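PDB 6AHP: flagellar protein FliL, which is a stomatin-like protein of the bacterial flagellar motor that assists motor function, probably through its periplasmic core. Local coordinates for residues E54-L57 with L58-A62; E41-E44 with L45-H49. All blocks are in the same frame, centred on the assembly; numbering follows the deposited sequence.

Interaction 1. Residues E54-L57 with L58-A62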
ATOM      1  N   GLU A  54      -5.587  -0.670   0.421  1.00 22.65           N
ATOM      2  CA  GLU A  54      -4.971  -0.831  -0.895  1.00 23.80           C
ATOM      3  C   GLU A  54      -3.470  -0.970  -0.793  1.00 25.60           C
ATOM      4  O   GLU A  54      -2.850  -1.699  -1.576  1.00 23.21           O
ATOM      5  CB  GLU A  54      -5.313   0.355  -1.794  1.00 26.55           C
ATOM      6  CG  GLU A  54      -6.761   0.464  -2.174  1.00 29.47           C
ATOM      7  CD  GLU A  54      -7.067   1.862  -2.689  1.00 40.23           C
ATOM      8  OE1 GLU A  54      -6.146   2.504  -3.242  1.00 41.94           O
ATOM      9  OE2 GLU A  54      -8.203   2.342  -2.511  1.00 43.14           O
ATOM     10  N   SER A  55      -2.865  -0.264   0.162  1.00 22.06           N
ATOM     11  CA  SER A  55      -1.424  -0.327   0.343  1.00 24.68           C
ATOM     12  C   SER A  55      -0.994  -1.670   0.925  1.00 23.93           C
ATOM     13  O   SER A  55       0.068  -2.196   0.573  1.00 27.46           O
ATOM     14  CB  SER A  55      -0.983   0.822   1.248  1.00 26.47           C
ATOM     15  OG  SER A  55       0.365   1.114   0.969  1.00 36.67           O
ATOM     16  N   SER A  56      -1.790  -2.215   1.851  1.00 22.21           N
ATOM     17  CA  SER A  56      -1.532  -3.549   2.376  1.00 24.05           C
ATOM     18  C   SER A  56      -1.585  -4.595   1.268  1.00 22.36           C
ATOM     19  O   SER A  56      -0.725  -5.474   1.192  1.00 23.35           O
ATOM     20  CB  SER A  56      -2.553  -3.885   3.459  1.00 22.66           C
ATOM     21  OG  SER A  56      -2.466  -5.236   3.857  1.00 20.17           O
ATOM     22  N   LEU A  57      -2.621  -4.532   0.426  1.00 22.35           N
ATOM     23  CA  LEU A  57      -2.756  -5.471  -0.685  1.00 24.60           C
ATOM     24  C   LEU A  57      -1.540  -5.412  -1.614  1.00 25.74           C
ATOM     25  O   LEU A  57      -0.979  -6.447  -1.990  1.00 25.49           O
ATOM     26  CB  LEU A  57      -4.047  -5.173  -1.454  1.00 21.98           C
ATOM     27  CG  LEU A  57      -5.312  -5.777  -0.793  1.00 23.74           C
ATOM     28  CD1 LEU A  57      -6.620  -5.273  -1.393  1.00 29.25           C
ATOM     29  CD2 LEU A  57      -5.271  -7.312  -0.754  1.00 21.68           C
ATOM     30  N   LEU A  58      -1.141  -4.204  -2.028  1.00 25.91           N
ATOM     31  CA  LEU A  58       0.029  -4.068  -2.895  1.00 29.55           C
ATOM     32  C   LEU A  58       1.283  -4.616  -2.221  1.00 28.17           C
ATOM     33  O   LEU A  58       2.101  -5.267  -2.877  1.00 31.98           O
ATOM     34  CB  LEU A  58       0.229  -2.608  -3.310  1.00 30.55           C
ATOM     35  CG  LEU A  58       1.117  -2.343  -4.535  1.00 36.87           C
ATOM     36  CD1 LEU A  58       0.661  -3.138  -5.803  1.00 36.76           C
ATOM     37  CD2 LEU A  58       1.173  -0.844  -4.837  1.00 37.37           C
ATOM     38  N   SER A  59       1.435  -4.392  -0.905  1.00 29.62           N
ATOM     39  CA  SER A  59       2.562  -4.974  -0.178  1.00 30.41           C
ATOM     40  C   SER A  59       2.520  -6.491  -0.218  1.00 31.73           C
ATOM     41  O   SER A  59       3.558  -7.146  -0.382  1.00 29.47           O
ATOM     42  CB  SER A  59       2.573  -4.508   1.274  1.00 31.64           C
ATOM     43  OG  SER A  59       2.931  -3.149   1.385  1.00 40.93           O
ATOM     44  N   THR A  60       1.330  -7.074  -0.038  1.00 27.45           N
ATOM     45  CA  THR A  60       1.233  -8.524  -0.052  1.00 29.95           C
ATOM     46  C   THR A  60       1.626  -9.073  -1.411  1.00 31.49           C
ATOM     47  O   THR A  60       2.432  -9.996  -1.499  1.00 26.74           O
ATOM     48  CB  THR A  60      -0.172  -8.994   0.289  1.00 27.74           C
ATOM     49  OG1 THR A  60      -0.550  -8.481   1.576  1.00 23.66           O
ATOM     50  CG2 THR A  60      -0.176 -10.537   0.307  1.00 23.04           C
ATOM     51  N   PHE A  61       1.042  -8.525  -2.478  1.00 27.45           N
ATOM     52  CA  PHE A  61       1.328  -9.005  -3.830  1.00 33.44           C
ATOM     53  C   PHE A  61       2.786  -8.769  -4.242  1.00 38.22           C
ATOM     54  O   PHE A  61       3.352  -9.572  -4.986  1.00 42.71           O
ATOM     55  CB  PHE A  61       0.393  -8.327  -4.823  1.00 34.58           C
ATOM     56  CG  PHE A  61      -1.067  -8.563  -4.548  1.00 35.77           C
ATOM     57  CD1 PHE A  61      -1.494  -9.734  -3.941  1.00 35.54           C
ATOM     58  CD2 PHE A  61      -2.015  -7.616  -4.920  1.00 33.89           C
ATOM     59  CE1 PHE A  61      -2.840  -9.955  -3.696  1.00 30.54           C
ATOM     60  CE2 PHE A  61      -3.369  -7.833  -4.686  1.00 36.93           C
ATOM     61  CZ  PHE A  61      -3.777  -9.005  -4.066  1.00 35.64           C
ATOM     62  N   ALA A  62       3.403  -7.679  -3.785  1.00 37.87           N
ATOM     63  CA  ALA A  62       4.793  -7.407  -4.142  1.00 43.17           C
ATOM     64  C   ALA A  62       5.726  -8.521  -3.682  1.00 49.86           C
ATOM     65  O   ALA A  62       6.716  -8.823  -4.360  1.00 56.99           O
ATOM     66  CB  ALA A  62       5.241  -6.069  -3.552  1.00 39.73           C
TER
HETATM   67  O   HOH W   1      -3.034  -7.327   2.208  1.00 18.60           O
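Leu57 and Phe61, one helical turn apart on helix 50-62, lie side by side and point the same way, Leu57 CD2 coming within 4.0 Å of Phe61 CZ at the far end of the ring. Leu57 O lies over one face of the ring, displaced toward its rim and 3.3 Å from Phe61 CG. With CG set beside its own backbone N (chi1 -59°), Phe61 folds its ring back over the preceding turn. The pair is buried against the rest of the chain: Phe61 meets Phe18 of strand 7-21 with nearly parallel rings, and Leu57 packs on Leu12 and Phe16 of the same strand and on Ala82 and Ile86 of helix 72-94.

Backbone bonds of the i to i+4 kind run through the segment. Leu58 N donates to Glu54 O, Ser59 N to Ser55 O and Thr60 N to Ser56 O; the Phe61 N to Leu57 O bond, 2.9 Å, is the straightest at 174°.

A water joins the hydroxyls of Ser56 and Thr60. It donates to Thr60 OG1 at 2.8 Å and lies 2.7 Å from Ser56 OG, spanning two oxygens that are themselves 4.4 Å apart. Thr60 OG1 is also hydrogen-bonded to Asp85 of helix 72-94, whereas Ser55 OG bonds to Phe104 O of the second subunit.

The helix is thus divided by chemistry: Leu57 and Phe61 face strand 7-21, Leu57 also helix 72-94, a water bridges Ser56 and Thr60, and Ser55 and Leu58 meet the second subunit, so that buried hydroxyls find partners both within the chain and across the dimer.

Interaction 2. Residues E41-E44 with L45-H49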
ATOM      1  N   GLU A  41     -21.030  -0.653  10.348  1.00 23.00           N
ATOM      2  CA  GLU A  41     -19.873   0.047  10.908  1.00 30.80           C
ATOM      3  C   GLU A  41     -18.574  -0.469  10.292  1.00 30.80           C
ATOM      4  O   GLU A  41     -17.656   0.316  10.007  1.00 24.68           O
ATOM      5  CB  GLU A  41     -19.810  -0.089  12.423  1.00 31.21           C
ATOM      6  CG  GLU A  41     -18.696   0.836  13.010  1.00 41.16           C
ATOM      7  CD  GLU A  41     -18.166   0.435  14.382  1.00 49.99           C
ATOM      8  OE1 GLU A  41     -18.874  -0.280  15.131  1.00 49.25           O
ATOM      9  OE2 GLU A  41     -17.025   0.848  14.710  1.00 54.24           O
ATOM     10  N   ASN A  42     -18.475  -1.790  10.089  1.00 21.95           N
ATOM     11  CA  ASN A  42     -17.306  -2.318   9.390  1.00 23.17           C
ATOM     12  C   ASN A  42     -17.250  -1.825   7.949  1.00 23.22           C
ATOM     13  O   ASN A  42     -16.158  -1.570   7.418  1.00 23.88           O
ATOM     14  CB  ASN A  42     -17.294  -3.854   9.461  1.00 20.79           C
ATOM     15  CG  ASN A  42     -16.857  -4.369  10.842  1.00 29.23           C
ATOM     16  OD1 ASN A  42     -16.008  -3.755  11.491  1.00 28.84           O
ATOM     17  ND2 ASN A  42     -17.427  -5.496  11.292  1.00 24.59           N
ATOM     18  N   GLU A  43     -18.404  -1.646   7.303  1.00 25.52           N
ATOM     19  CA  GLU A  43     -18.396  -1.168   5.926  1.00 27.21           C
ATOM     20  C   GLU A  43     -17.885   0.266   5.856  1.00 26.17           C
ATOM     21  O   GLU A  43     -17.027   0.596   5.027  1.00 26.00           O
ATOM     22  CB  GLU A  43     -19.790  -1.276   5.285  1.00 26.61           C
ATOM     23  CG  GLU A  43     -19.767  -0.808   3.820  1.00 31.81           C
ATOM     24  CD  GLU A  43     -21.152  -0.779   3.146  1.00 38.31           C
ATOM     25  OE1 GLU A  43     -22.087  -1.435   3.663  1.00 35.94           O
ATOM     26  OE2 GLU A  43     -21.300  -0.107   2.091  1.00 35.96           O
ATOM     27  N   GLU A  44     -18.375   1.132   6.735  1.00 28.23           N
ATOM     28  CA  GLU A  44     -17.908   2.513   6.697  1.00 27.35           C
ATOM     29  C   GLU A  44     -16.421   2.597   7.049  1.00 23.44           C
ATOM     30  O   GLU A  44     -15.672   3.358   6.420  1.00 30.86           O
ATOM     31  CB  GLU A  44     -18.788   3.370   7.607  1.00 34.03           C
ATOM     32  CG  GLU A  44     -18.461   3.341   9.069  1.00 35.74           C
ATOM     33  CD  GLU A  44     -18.909   4.633   9.768  1.00 52.11           C
ATOM     34  OE1 GLU A  44     -19.519   5.484   9.081  1.00 51.95           O
ATOM     35  OE2 GLU A  44     -18.649   4.795  10.989  1.00 58.50           O
ATOM     36  N   LEU A  45     -15.955   1.763   7.981  1.00 25.57           N
ATOM     37  CA  LEU A  45     -14.521   1.683   8.267  1.00 24.32           C
ATOM     38  C   LEU A  45     -13.718   1.216   7.058  1.00 26.47           C
ATOM     39  O   LEU A  45     -12.644   1.760   6.774  1.00 24.56           O
ATOM     40  CB  LEU A  45     -14.265   0.749   9.439  1.00 24.50           C
ATOM     41  CG  LEU A  45     -14.687   1.336  10.788  1.00 28.80           C
ATOM     42  CD1 LEU A  45     -14.572   0.289  11.875  1.00 28.63           C
ATOM     43  CD2 LEU A  45     -13.811   2.585  11.097  1.00 33.55           C
ATOM     44  N   ALA A  46     -14.187   0.170   6.362  1.00 21.34           N
ATOM     45  CA  ALA A  46     -13.448  -0.332   5.202  1.00 22.26           C
ATOM     46  C   ALA A  46     -13.329   0.736   4.124  1.00 26.05           C
ATOM     47  O   ALA A  46     -12.294   0.844   3.448  1.00 23.55           O
ATOM     48  CB  ALA A  46     -14.141  -1.579   4.630  1.00 22.68           C
ATOM     49  N   ARG A  47     -14.382   1.536   3.944  1.00 23.70           N
ATOM     50  CA  ARG A  47     -14.313   2.606   2.951  1.00 27.73           C
ATOM     51  C   ARG A  47     -13.391   3.738   3.420  1.00 27.74           C
ATOM     52  O   ARG A  47     -12.611   4.264   2.629  1.00 29.89           O
ATOM     53  CB  ARG A  47     -15.708   3.157   2.648  1.00 26.26           C
ATOM     54  CG  ARG A  47     -16.699   2.112   2.202  1.00 31.43           C
ATOM     55  CD  ARG A  47     -18.003   2.774   1.763  1.00 36.87           C
ATOM     56  NE  ARG A  47     -18.972   1.808   1.276  1.00 38.52           N
ATOM     57  CZ  ARG A  47     -18.962   1.304   0.047  1.00 41.59           C
ATOM     58  NH1 ARG A  47     -18.025   1.682  -0.817  1.00 42.89           N
ATOM     59  NH2 ARG A  47     -19.883   0.422  -0.317  1.00 41.69           N
ATOM     60  N   TYR A  48     -13.456   4.117   4.697  1.00 28.82           N
ATOM     61  CA  TYR A  48     -12.638   5.237   5.158  1.00 26.89           C
ATOM     62  C   TYR A  48     -11.144   4.901   5.102  1.00 29.68           C
ATOM     63  O   TYR A  48     -10.318   5.751   4.738  1.00 28.13           O
ATOM     64  CB  TYR A  48     -13.066   5.627   6.573  1.00 32.82           C
ATOM     65  CG  TYR A  48     -12.262   6.783   7.172  1.00 32.50           C
ATOM     66  CD1 TYR A  48     -12.619   8.123   6.926  1.00 31.52           C
ATOM     67  CD2 TYR A  48     -11.177   6.541   7.982  1.00 27.36           C
ATOM     68  CE1 TYR A  48     -11.880   9.173   7.460  1.00 30.26           C
ATOM     69  CE2 TYR A  48     -10.433   7.592   8.534  1.00 27.86           C
ATOM     70  CZ  TYR A  48     -10.791   8.899   8.268  1.00 28.54           C
ATOM     71  OH  TYR A  48     -10.049   9.919   8.815  1.00 28.53           O
ATOM     72  N   HIS A  49     -10.779   3.666   5.461  1.00 27.16           N
ATOM     73  CA  HIS A  49      -9.393   3.221   5.505  1.00 24.89           C
ATOM     74  C   HIS A  49      -8.918   2.590   4.207  1.00 20.33           C
ATOM     75  O   HIS A  49      -7.896   1.892   4.206  1.00 23.02           O
ATOM     76  CB  HIS A  49      -9.213   2.257   6.674  1.00 24.43           C
ATOM     77  CG  HIS A  49      -9.343   2.939   7.993  1.00 27.42           C
ATOM     78  ND1 HIS A  49      -8.341   3.731   8.511  1.00 26.42           N
ATOM     79  CD2 HIS A  49     -10.383   3.041   8.854  1.00 28.67           C
ATOM     80  CE1 HIS A  49      -8.737   4.246   9.662  1.00 24.98           C
ATOM     81  NE2 HIS A  49      -9.970   3.842   9.894  1.00 28.59           N
TER
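The short helix 40-48, which follows strand 26-38, carries an i to i+4 salt bridge along its flank, between Glu43 and Arg47. The two side chains lie side by side, Glu43 extended beyond CG and Arg47 from CG to NE, and Arg47 turns the side of its guanidinium to a single carboxylate oxygen. Glu43 OE2 accepts from Arg47 NH2 at 2.8 Å and from Arg47 NE at 3.1 Å, lying close to the guanidinium plane at its edge. The NE bond uses the anti lone pair of OE2, and NH2 also approaches from the anti side, though 26° out of the carboxylate plane. Both nitrogens share OE2, and the carboxylate and guanidinium planes stand 55° apart: a fork on one oxygen, not a flat, two-oxygen pairing. Glu43 CG stands anti to the backbone N (chi1 -178°) while Arg47 CG lies beside its own N, which brings the two ends together.

On another flank Leu45 CD1 rests 3.8 Å from Glu41 OE2, the side chains pointing the same way; that carboxylate oxygen is held by a salt bridge to Lys96. The backbone is tied by Leu45 N to Glu41 O, Ala46 N to Asn42 O, Arg47 N to Glu43 O and Tyr48 N to Glu44 O, the last 2.9 Å long.

Helix 40-48 lies against the sheet through Ala46 and Glu43, both of which touch Val10 of strand 7-21 and Val37 of strand 26-38. At its end His49 leaves helical geometry and touches Leu90 and Val94 of helix 72-94, while Tyr48 OH bonds to Ile7 O of the second subunit.

From the N terminus, strands 7-21 and 26-38 come first; helix 40-48 with interaction 2 follows, then helix 50-62 with interaction 1. Each contact spans about one helical turn and closes no long loop, and the two are in series, neither nested nor crossed. Their centres lie about 18 Å apart and their nearest atoms about 5 Å, without touching; His49 stands at the joint, the first residue to leave helix 40-48 and the N-cap position of helix 50-62. Both contacts touch strand 7-21 and helix 72-94, interaction 1 buried in the subunit and interaction 2 at its surface. Both also reach the second subunit, so the successive helices contribute to one dimer interface.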